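Local coordinates for uncharacterized protein (Parabacteroides merdae, PDB 4MXN) that is a putative family 28 glycosyl hydrolase, probably cleaving glycosidic bonds in pectin-like polysaccharides, although its substrate is not known, at residues Gly28-Asp32 with Gly33-Asn37; Ser40-Arg43 with Ala44-Tyr47; Val130-Gln133 with Leu134-His138. One frame throughout, in Å; residues are numbered along the deposited sequence. Where two conformers were deposited one is given.

How the interactions relate
Interactions 1 and 2 are neighbours at one end of the fold, their centres about 14 Å apart, whereas interaction 3 stands alone. The loop of interaction 1 leads into the helix of interaction 2, and the two touch through Ile29: its CD1 lies 3.6 Å from Ile41 CA and 4.1 Å from Ala44 CB. Residues 130-138 of interaction 3 close a different helix, its centre about 27 Å from that of interaction 1 and about 30 Å from that of interaction 2, with nearest atoms about 14 and 19 Å away. No ligand or catalytic residue is identified here, so none of the three can be placed relative to an active site.

Interaction 1 (Gly28-Asp32 with Gly33-Asn37); sequences GIKSD and GVTLN
Asp32 with Val34 and Thr35, and Asn37 with Lys30, form a local network of side-chain-to-backbone hydrogen bonds that shapes the loop between strand 21-23 and helix 38-50. The Asp32 carboxylate curls over the corner that follows it. Its CG sits between the backbone N and the carbonyl carbon (chi1 55°), which swings OD1 over two successive amides: Val34 N at 3.0 Å and Thr35 N at 2.8 Å from Asp32 OD1. Both donors come from the same face of the carboxylate, Thr35 N on the syn side and Val34 N from higher above the plane. The other oxygen, Asp32 OD2, takes the hydroxyl of Thr35 OG1 on its syn lone pair at 2.7 Å. Three bonds thus hold the carboxylate against rotation, and the three donors probably help to stabilise its negative charge. Gly33, at the corner itself, has a positive phi (70°) that favours glycine.

Further along, the Asn37 amide pairs with both backbone polar atoms of Lys30. OD1 receives Lys30 N at 2.8 Å, a nearly straight bond that arrives above the carbonyl plane, while ND2 gives to Lys30 O at 2.9 Å and weakly to Leu64 O in strand 61-69. One water joins Gly28 O to Asn37 OD1, and Ile29 CG2 packs on Asn37 CG at 3.7 Å. The bond from Val34 N to the Asp32 side chain is that of an Asx turn, here extended by Thr35 into a tight reversal ahead of the helix.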
ATOM      1  N   GLY A  28      -6.911  12.514 -16.548  1.00 26.70           N
ATOM      2  CA  GLY A  28      -5.789  13.452 -16.516  1.00 27.13           C
ATOM      3  C   GLY A  28      -4.628  12.989 -15.662  1.00 28.81           C
ATOM      4  O   GLY A  28      -3.832  13.807 -15.190  1.00 26.59           O
ATOM      5  N   ILE A  29      -4.553  11.663 -15.400  1.00 26.56           N
ATOM      6  CA  ILE A  29      -3.465  11.085 -14.596  1.00 24.41           C
ATOM      7  C   ILE A  29      -2.288  10.893 -15.555  1.00 29.58           C
ATOM      8  O   ILE A  29      -2.459  10.273 -16.604  1.00 29.53           O
ATOM      9  CB  ILE A  29      -3.906   9.789 -13.871  1.00 25.63           C
ATOM     10  CG1 ILE A  29      -5.061  10.080 -12.874  1.00 24.60           C
ATOM     11  CG2 ILE A  29      -2.714   9.097 -13.154  1.00 23.18           C
ATOM     12  CD1 ILE A  29      -5.970   8.865 -12.547  1.00 23.63           C
ATOM     13  N   LYS A  30      -1.112  11.446 -15.212  1.00 26.29           N
ATOM     14  CA  LYS A  30       0.043  11.423 -16.125  1.00 27.52           C
ATOM     15  C   LYS A  30       1.148  10.532 -15.651  1.00 29.60           C
ATOM     16  O   LYS A  30       1.527  10.569 -14.472  1.00 28.43           O
ATOM     17  CB  LYS A  30       0.578  12.851 -16.356  1.00 30.76           C
ATOM     18  CG  LYS A  30      -0.507  13.736 -16.987  1.00 42.08           C
ATOM     19  CD  LYS A  30      -0.076  15.141 -17.300  1.00 56.46           C
ATOM     20  CE  LYS A  30      -1.243  15.997 -17.762  1.00 73.27           C
ATOM     21  NZ  LYS A  30      -1.889  15.494 -19.013  1.00 85.12           N
ATOM     22  N   SER A  31       1.671   9.747 -16.613  1.00 24.37           N
ATOM     23  CA  SER A  31       2.721   8.746 -16.453  1.00 23.52           C
ATOM     24  C   SER A  31       4.130   9.273 -16.747  1.00 27.76           C
ATOM     25  O   SER A  31       4.989   8.471 -17.120  1.00 26.39           O
ATOM     26  CB  SER A  31       2.438   7.586 -17.394  1.00 27.84           C
ATOM     27  OG  SER A  31       2.523   8.042 -18.735  1.00 33.63           O
ATOM     28  N   ASP A  32       4.382  10.585 -16.521  1.00 24.34           N
ATOM     29  CA  ASP A  32       5.663  11.222 -16.814  1.00 26.23           C
ATOM     30  C   ASP A  32       6.667  11.150 -15.627  1.00 31.04           C
ATOM     31  O   ASP A  32       7.801  11.633 -15.742  1.00 31.92           O
ATOM     32  CB  ASP A  32       5.391  12.691 -17.218  1.00 28.39           C
ATOM     33  CG  ASP A  32       4.584  13.516 -16.207  1.00 30.68           C
ATOM     34  OD1 ASP A  32       4.551  13.138 -15.007  1.00 28.48           O
ATOM     35  OD2 ASP A  32       4.016  14.541 -16.604  1.00 36.12           O
ATOM     36  N   GLY A  33       6.213  10.588 -14.504  1.00 25.93           N
ATOM     37  CA  GLY A  33       6.984  10.474 -13.266  1.00 24.67           C
ATOM     38  C   GLY A  33       7.266  11.771 -12.503  1.00 27.16           C
ATOM     39  O   GLY A  33       7.925  11.730 -11.468  1.00 25.65           O
ATOM     40  N   VAL A  34       6.779  12.929 -12.996  1.00 24.34           N
ATOM     41  CA  VAL A  34       7.028  14.253 -12.370  1.00 24.34           C
ATOM     42  C   VAL A  34       5.714  14.981 -11.976  1.00 27.02           C
ATOM     43  O   VAL A  34       5.737  15.791 -11.045  1.00 26.26           O
ATOM     44  CB  VAL A  34       7.944  15.185 -13.226  1.00 29.24           C
ATOM     45  CG1 VAL A  34       9.367  14.627 -13.355  1.00 29.82           C
ATOM     46  CG2 VAL A  34       7.346  15.488 -14.601  1.00 29.66           C
ATOM     47  N   THR A  35       4.604  14.748 -12.707  1.00 24.85           N
ATOM     48  CA  THR A  35       3.281  15.328 -12.393  1.00 24.79           C
ATOM     49  C   THR A  35       2.711  14.637 -11.156  1.00 24.78           C
ATOM     50  O   THR A  35       2.647  13.402 -11.152  1.00 20.53           O
ATOM     51  CB  THR A  35       2.326  15.143 -13.583  1.00 35.35           C
ATOM     52  OG1 THR A  35       2.819  15.916 -14.678  1.00 36.76           O
ATOM     53  CG2 THR A  35       0.866  15.516 -13.242  1.00 35.10           C
ATOM     54  N   LEU A  36       2.310  15.397 -10.121  1.00 18.93           N
ATOM     55  CA  LEU A  36       1.727  14.824  -8.902  1.00 16.00           C
ATOM     56  C   LEU A  36       0.249  14.523  -9.178  1.00 19.97           C
ATOM     57  O   LEU A  36      -0.532  15.432  -9.416  1.00 19.50           O
ATOM     58  CB  LEU A  36       1.910  15.761  -7.696  1.00 14.53           C
ATOM     59  CG  LEU A  36       1.445  15.195  -6.351  1.00 17.94           C
ATOM     60  CD1 LEU A  36       2.222  13.916  -5.992  1.00 17.71           C
ATOM     61  CD2 LEU A  36       1.502  16.249  -5.238  1.00 18.99           C
ATOM     62  N   ASN A  37      -0.110  13.247  -9.176  1.00 17.78           N
ATOM     63  CA  ASN A  37      -1.426  12.775  -9.601  1.00 18.59           C
ATOM     64  C   ASN A  37      -2.445  12.509  -8.499  1.00 22.18           C
ATOM     65  O   ASN A  37      -3.533  12.039  -8.806  1.00 21.96           O
ATOM     66  CB  ASN A  37      -1.235  11.461 -10.360  1.00 18.50           C
ATOM     67  CG  ASN A  37      -0.471  11.597 -11.642  1.00 29.21           C
ATOM     68  OD1 ASN A  37      -0.891  12.298 -12.555  1.00 22.79           O
ATOM     69  ND2 ASN A  37       0.651  10.900 -11.742  1.00 19.94           N
TER
HETATM   70  O   HOH W   1      -2.578  14.418 -12.528  1.00 23.97           O
HETATM   71  O   HOH W   2       3.599  11.352 -12.435  1.00 21.27           O

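Interaction 2 (Ser40-Arg43 with Ala44-Tyr47); sequences SIQR and AVDY
Gln42 and Asp46, one helical turn apart on helix 38-50, meet through a side-chain hydrogen bond from Gln42 NE2 to Asp46 OD1 at 3.0 Å. Gln42 has CG trans to its backbone N (chi1 -169°) and then bends at chi2, a combination that turns the amide along the helix toward the residue four places on. The Asp46 oxygen lies in the plane of the Gln42 amide, so the N-H points at it well, yet the donor stands above the carboxylate plane; the two flat groups are turned 40° from each other. Asp46 contributes a first torsion with CG opposite its carbonyl carbon (chi1 -66°), which keeps the carboxylate over the preceding turn, where CG approaches Gln42 O to 3.1 Å.

Neither polar end depends on this pair alone. Gln42 OE1 accepts from the backbone N of Glu69, and Asp46 OD1 also makes a salt bridge to Lys71, so the amide is held at both its oxygen and its nitrogen, and the carboxylate is likely to keep its negative charge.

On another side of the helix, Ile41 CG2 and Val45 CG2 approach loosely at 4.4 Å. Ala44 CB lies 3.4 Å from Ile41 O, close against the previous turn. Arg43 NE remains 5.5 Å from Asp46 OD2, too far for a salt bridge. Backbone bonds run regularly beneath all this, among them Val45 N to Ile41 O at 2.9 Å.

Ile41, Ala44 and Val45 pack onto Leu56 of strand 54-58, Ile41 also meets Thr65 and Ile68, and Ala44 touches Phe27, seating the helix against strands 54-58 and 61-69 and the loop that precedes it.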
ATOM      1  N   SER A  40      -6.206  13.675  -8.974  1.00 20.33           N
ATOM      2  CA  SER A  40      -6.856  13.090 -10.150  1.00 20.39           C
ATOM      3  C   SER A  40      -7.086  11.589  -9.947  1.00 25.18           C
ATOM      4  O   SER A  40      -8.136  11.081 -10.360  1.00 25.17           O
ATOM      5  CB  SER A  40      -6.065  13.361 -11.425  1.00 23.58           C
ATOM      6  OG  SER A  40      -5.971  14.759 -11.660  1.00 33.04           O
ATOM      7  N   ILE A  41      -6.137  10.890  -9.279  1.00 19.93           N
ATOM      8  CA  ILE A  41      -6.324   9.459  -8.965  1.00 18.72           C
ATOM      9  C   ILE A  41      -7.510   9.329  -8.000  1.00 23.49           C
ATOM     10  O   ILE A  41      -8.375   8.482  -8.208  1.00 23.57           O
ATOM     11  CB  ILE A  41      -5.029   8.807  -8.370  1.00 20.19           C
ATOM     12  CG1 ILE A  41      -3.880   8.763  -9.400  1.00 19.45           C
ATOM     13  CG2 ILE A  41      -5.354   7.387  -7.834  1.00 21.54           C
ATOM     14  CD1 ILE A  41      -2.470   8.479  -8.806  1.00 18.21           C
ATOM     15  N   GLN A  42      -7.540  10.186  -6.940  1.00 20.72           N
ATOM     16  CA  GLN A  42      -8.618  10.154  -5.953  1.00 21.00           C
ATOM     17  C   GLN A  42      -9.979  10.372  -6.614  1.00 26.15           C
ATOM     18  O   GLN A  42     -10.938   9.670  -6.282  1.00 24.08           O
ATOM     19  CB  GLN A  42      -8.407  11.201  -4.836  1.00 21.94           C
ATOM     20  CG  GLN A  42      -9.367  11.002  -3.654  1.00 20.98           C
ATOM     21  CD  GLN A  42      -9.161   9.636  -3.046  1.00 25.06           C
ATOM     22  OE1 GLN A  42      -8.056   9.301  -2.607  1.00 19.42           O
ATOM     23  NE2 GLN A  42     -10.187   8.780  -3.101  1.00 19.80           N
ATOM     24  N   ARG A  43     -10.069  11.367  -7.519  1.00 23.60           N
ATOM     25  CA  ARG A  43     -11.323  11.650  -8.214  1.00 24.28           C
ATOM     26  C   ARG A  43     -11.731  10.454  -9.096  1.00 28.31           C
ATOM     27  O   ARG A  43     -12.923  10.105  -9.153  1.00 28.13           O
ATOM     28  CB  ARG A  43     -11.227  12.952  -9.022  1.00 24.57           C
ATOM     29  CG  ARG A  43     -12.550  13.331  -9.721  1.00 40.27           C
ATOM     30  CD  ARG A  43     -13.686  13.744  -8.779  1.00 49.70           C
ATOM     31  NE  ARG A  43     -13.423  15.015  -8.101  1.00 59.83           N
ATOM     32  CZ  ARG A  43     -14.177  16.108  -8.198  1.00 73.02           C
ATOM     33  NH1 ARG A  43     -15.267  16.108  -8.960  1.00 57.57           N
ATOM     34  NH2 ARG A  43     -13.848  17.208  -7.534  1.00 57.65           N
ATOM     35  N   ALA A  44     -10.749   9.798  -9.745  1.00 24.29           N
ATOM     36  CA  ALA A  44     -11.054   8.616 -10.558  1.00 23.94           C
ATOM     37  C   ALA A  44     -11.627   7.497  -9.664  1.00 26.34           C
ATOM     38  O   ALA A  44     -12.662   6.922  -9.995  1.00 25.30           O
ATOM     39  CB  ALA A  44      -9.805   8.139 -11.284  1.00 24.22           C
ATOM     40  N   VAL A  45     -10.986   7.259  -8.483  1.00 22.62           N
ATOM     41  CA  VAL A  45     -11.417   6.226  -7.526  1.00 22.02           C
ATOM     42  C   VAL A  45     -12.845   6.539  -7.068  1.00 26.82           C
ATOM     43  O   VAL A  45     -13.680   5.644  -7.095  1.00 25.64           O
ATOM     44  CB  VAL A  45     -10.426   6.073  -6.335  1.00 24.01           C
ATOM     45  CG1 VAL A  45     -11.046   5.263  -5.189  1.00 23.77           C
ATOM     46  CG2 VAL A  45      -9.129   5.421  -6.803  1.00 22.40           C
ATOM     47  N   ASP A  46     -13.116   7.820  -6.675  1.00 24.50           N
ATOM     48  CA  ASP A  46     -14.420   8.294  -6.192  1.00 24.07           C
ATOM     49  C   ASP A  46     -15.496   8.146  -7.277  1.00 27.45           C
ATOM     50  O   ASP A  46     -16.602   7.673  -6.985  1.00 25.09           O
ATOM     51  CB  ASP A  46     -14.334   9.758  -5.719  1.00 25.47           C
ATOM     52  CG  ASP A  46     -13.462   9.997  -4.496  1.00 32.03           C
ATOM     53  OD1 ASP A  46     -13.042   9.008  -3.858  1.00 31.73           O
ATOM     54  OD2 ASP A  46     -13.170  11.177  -4.198  1.00 37.26           O
ATOM     55  N   TYR A  47     -15.177   8.557  -8.518  1.00 25.06           N
ATOM     56  CA  TYR A  47     -16.099   8.451  -9.652  1.00 25.67           C
ATOM     57  C   TYR A  47     -16.465   6.982  -9.909  1.00 31.20           C
ATOM     58  O   TYR A  47     -17.651   6.664 -10.027  1.00 31.31           O
ATOM     59  CB  TYR A  47     -15.471   9.076 -10.914  1.00 27.12           C
ATOM     60  CG  TYR A  47     -16.325   8.942 -12.159  1.00 31.66           C
ATOM     61  CD1 TYR A  47     -17.321   9.871 -12.450  1.00 34.48           C
ATOM     62  CD2 TYR A  47     -16.118   7.902 -13.062  1.00 32.19           C
ATOM     63  CE1 TYR A  47     -18.108   9.752 -13.594  1.00 36.26           C
ATOM     64  CE2 TYR A  47     -16.896   7.775 -14.209  1.00 34.38           C
ATOM     65  CZ  TYR A  47     -17.899   8.695 -14.467  1.00 42.23           C
ATOM     66  OH  TYR A  47     -18.666   8.562 -15.599  1.00 39.96           O
TER

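Interaction 3 (Val130-Gln133 with Leu134-His138); sequences VEEQ and LQKGH
Gln133 folds its amide across the end of helix 123-136 to the ring of His138, where OE1 meets the ring edge at ND1. The bond from His138 ND1 to Gln133 OE1 is 2.8 Å long and lies in the imidazole plane, but reaches the amide oxygen from a tilt, the two flat groups being turned 39° from each other. With CG opposite its carbonyl carbon, the Gln133 chain bends at chi2 (-57°), which brings OE1 round to the ring. Lys136 CB rests over the centre of one face of the same ring, 3.7 Å above its plane.

The backbone places the histidine for this contact. Gly137 leaves the helix with positive phi (76°), and His138 N bonds to Gln133 O at 3.0 Å while Gly137 N bonds to Leu134 O at 3.0 Å: a Schellman motif. Gln133 therefore engages His138 through both its carbonyl and its side chain. Nearer the start of the segment, Val130 CG1 and Leu134 CD1 lie side by side, pointing the same way, at 4.1 Å, and both residues also pack on Val143 of helix 143-146.

A leucine at Gln133 would probably leave His138 ND1 without its acceptor and the imidazole freer to turn, and take from Tyr91 OH this hydrogen-bond partner. Because an amide oxygen can only accept, the bond requires a hydrogen on ND1, and OE1, which also bonds to Tyr91 OH, ties the helix end to the neighbouring loop as well as to the ring.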
ATOM      1  N   VAL A 130      10.049  13.978   6.319  1.00 18.20           N
ATOM      2  CA  VAL A 130       9.442  13.874   7.654  1.00 19.54           C
ATOM      3  C   VAL A 130      10.422  14.449   8.702  1.00 26.88           C
ATOM      4  O   VAL A 130      10.016  15.307   9.496  1.00 27.67           O
ATOM      5  CB  VAL A 130       9.024  12.425   8.030  1.00 22.24           C
ATOM      6  CG1 VAL A 130       8.488  12.354   9.469  1.00 21.39           C
ATOM      7  CG2 VAL A 130       8.023  11.833   7.032  1.00 21.46           C
ATOM      8  N   GLU A 131      11.703  13.962   8.680  1.00 24.34           N
ATOM      9  CA  GLU A 131      12.787  14.361   9.593  0.50 24.56           C
ATOM     10  C   GLU A 131      12.934  15.884   9.642  1.00 28.13           C
ATOM     11  O   GLU A 131      13.004  16.453  10.726  1.00 28.27           O
ATOM     12  CB  GLU A 131      14.128  13.736   9.155  0.50 26.27           C
ATOM     13  CG  GLU A 131      14.339  12.273   9.523  0.50 37.46           C
ATOM     14  CD  GLU A 131      15.354  11.519   8.677  0.50 50.62           C
ATOM     15  OE1 GLU A 131      16.453  12.065   8.428  0.50 46.12           O
ATOM     16  OE2 GLU A 131      15.054  10.373   8.267  0.50 33.50           O
ATOM     17  N   GLU A 132      12.978  16.533   8.458  1.00 24.23           N
ATOM     18  CA  GLU A 132      13.141  17.976   8.301  1.00 24.35           C
ATOM     19  C   GLU A 132      12.023  18.751   9.008  1.00 25.59           C
ATOM     20  O   GLU A 132      12.313  19.726   9.702  1.00 25.31           O
ATOM     21  CB  GLU A 132      13.190  18.360   6.818  1.00 25.85           C
ATOM     22  CG  GLU A 132      14.550  18.125   6.184  1.00 39.07           C
ATOM     23  CD  GLU A 132      14.559  18.044   4.670  1.00 69.21           C
ATOM     24  OE1 GLU A 132      13.686  18.675   4.029  1.00 70.19           O
ATOM     25  OE2 GLU A 132      15.457  17.361   4.123  1.00 66.49           O
ATOM     26  N   GLN A 133      10.758  18.314   8.847  1.00 20.84           N
ATOM     27  CA  GLN A 133       9.632  19.015   9.455  1.00 19.96           C
ATOM     28  C   GLN A 133       9.621  18.814  10.969  1.00 24.31           C
ATOM     29  O   GLN A 133       9.322  19.772  11.679  1.00 23.61           O
ATOM     30  CB  GLN A 133       8.298  18.637   8.790  1.00 20.02           C
ATOM     31  CG  GLN A 133       8.230  19.085   7.324  1.00 21.25           C
ATOM     32  CD  GLN A 133       8.452  20.562   7.170  1.00 24.31           C
ATOM     33  OE1 GLN A 133       7.710  21.391   7.722  1.00 19.19           O
ATOM     34  NE2 GLN A 133       9.532  20.921   6.484  1.00 18.09           N
ATOM     35  N   LEU A 134      10.028  17.611  11.464  1.00 22.99           N
ATOM     36  CA  LEU A 134      10.166  17.352  12.909  1.00 25.14           C
ATOM     37  C   LEU A 134      11.242  18.243  13.539  1.00 32.15           C
ATOM     38  O   LEU A 134      11.005  18.821  14.606  1.00 32.67           O
ATOM     39  CB  LEU A 134      10.521  15.875  13.197  1.00 24.98           C
ATOM     40  CG  LEU A 134       9.426  14.847  13.040  1.00 29.30           C
ATOM     41  CD1 LEU A 134      10.018  13.430  13.091  1.00 30.30           C
ATOM     42  CD2 LEU A 134       8.337  15.018  14.098  1.00 31.23           C
ATOM     43  N   GLN A 135      12.420  18.352  12.876  1.00 29.07           N
ATOM     44  CA  GLN A 135      13.553  19.141  13.370  1.00 30.69           C
ATOM     45  C   GLN A 135      13.197  20.642  13.452  1.00 33.63           C
ATOM     46  O   GLN A 135      13.650  21.308  14.378  1.00 32.39           O
ATOM     47  CB  GLN A 135      14.803  18.925  12.501  1.00 32.65           C
ATOM     48  CG  GLN A 135      15.539  17.600  12.766  1.00 55.95           C
ATOM     49  CD  GLN A 135      16.619  17.288  11.745  1.00 74.34           C
ATOM     50  OE1 GLN A 135      16.561  17.694  10.575  1.00 71.64           O
ATOM     51  NE2 GLN A 135      17.610  16.510  12.153  1.00 62.71           N
ATOM     52  N   LYS A 136      12.341  21.143  12.530  1.00 29.68           N
ATOM     53  CA  LYS A 136      11.873  22.536  12.496  1.00 29.46           C
ATOM     54  C   LYS A 136      10.738  22.767  13.504  1.00 32.57           C
ATOM     55  O   LYS A 136      10.375  23.911  13.777  1.00 32.46           O
ATOM     56  CB  LYS A 136      11.418  22.920  11.079  1.00 30.81           C
ATOM     57  CG  LYS A 136      12.584  23.264  10.178  1.00 44.44           C
ATOM     58  CD  LYS A 136      12.232  23.090   8.729  1.00 55.33           C
ATOM     59  CE  LYS A 136      13.426  23.264   7.821  1.00 67.21           C
ATOM     60  NZ  LYS A 136      14.283  22.048   7.790  1.00 76.50           N
ATOM     61  N   GLY A 137      10.194  21.685  14.035  1.00 29.82           N
ATOM     62  CA  GLY A 137       9.103  21.712  15.004  1.00 30.05           C
ATOM     63  C   GLY A 137       7.754  22.014  14.393  1.00 32.07           C
ATOM     64  O   GLY A 137       6.836  22.418  15.109  1.00 33.76           O
ATOM     65  N   HIS A 138       7.617  21.823  13.061  1.00 24.69           N
ATOM     66  CA  HIS A 138       6.373  22.057  12.327  1.00 23.45           C
ATOM     67  C   HIS A 138       5.376  20.918  12.565  1.00 28.80           C
ATOM     68  O   HIS A 138       4.164  21.095  12.380  1.00 29.46           O
ATOM     69  CB  HIS A 138       6.645  22.242  10.826  1.00 21.54           C
ATOM     70  CG  HIS A 138       7.418  23.485  10.503  1.00 24.37           C
ATOM     71  ND1 HIS A 138       8.057  23.632   9.287  1.00 24.93           N
ATOM     72  CD2 HIS A 138       7.636  24.601  11.247  1.00 26.27           C
ATOM     73  CE1 HIS A 138       8.646  24.819   9.330  1.00 24.91           C
ATOM     74  NE2 HIS A 138       8.436  25.430  10.494  1.00 25.89           N
TER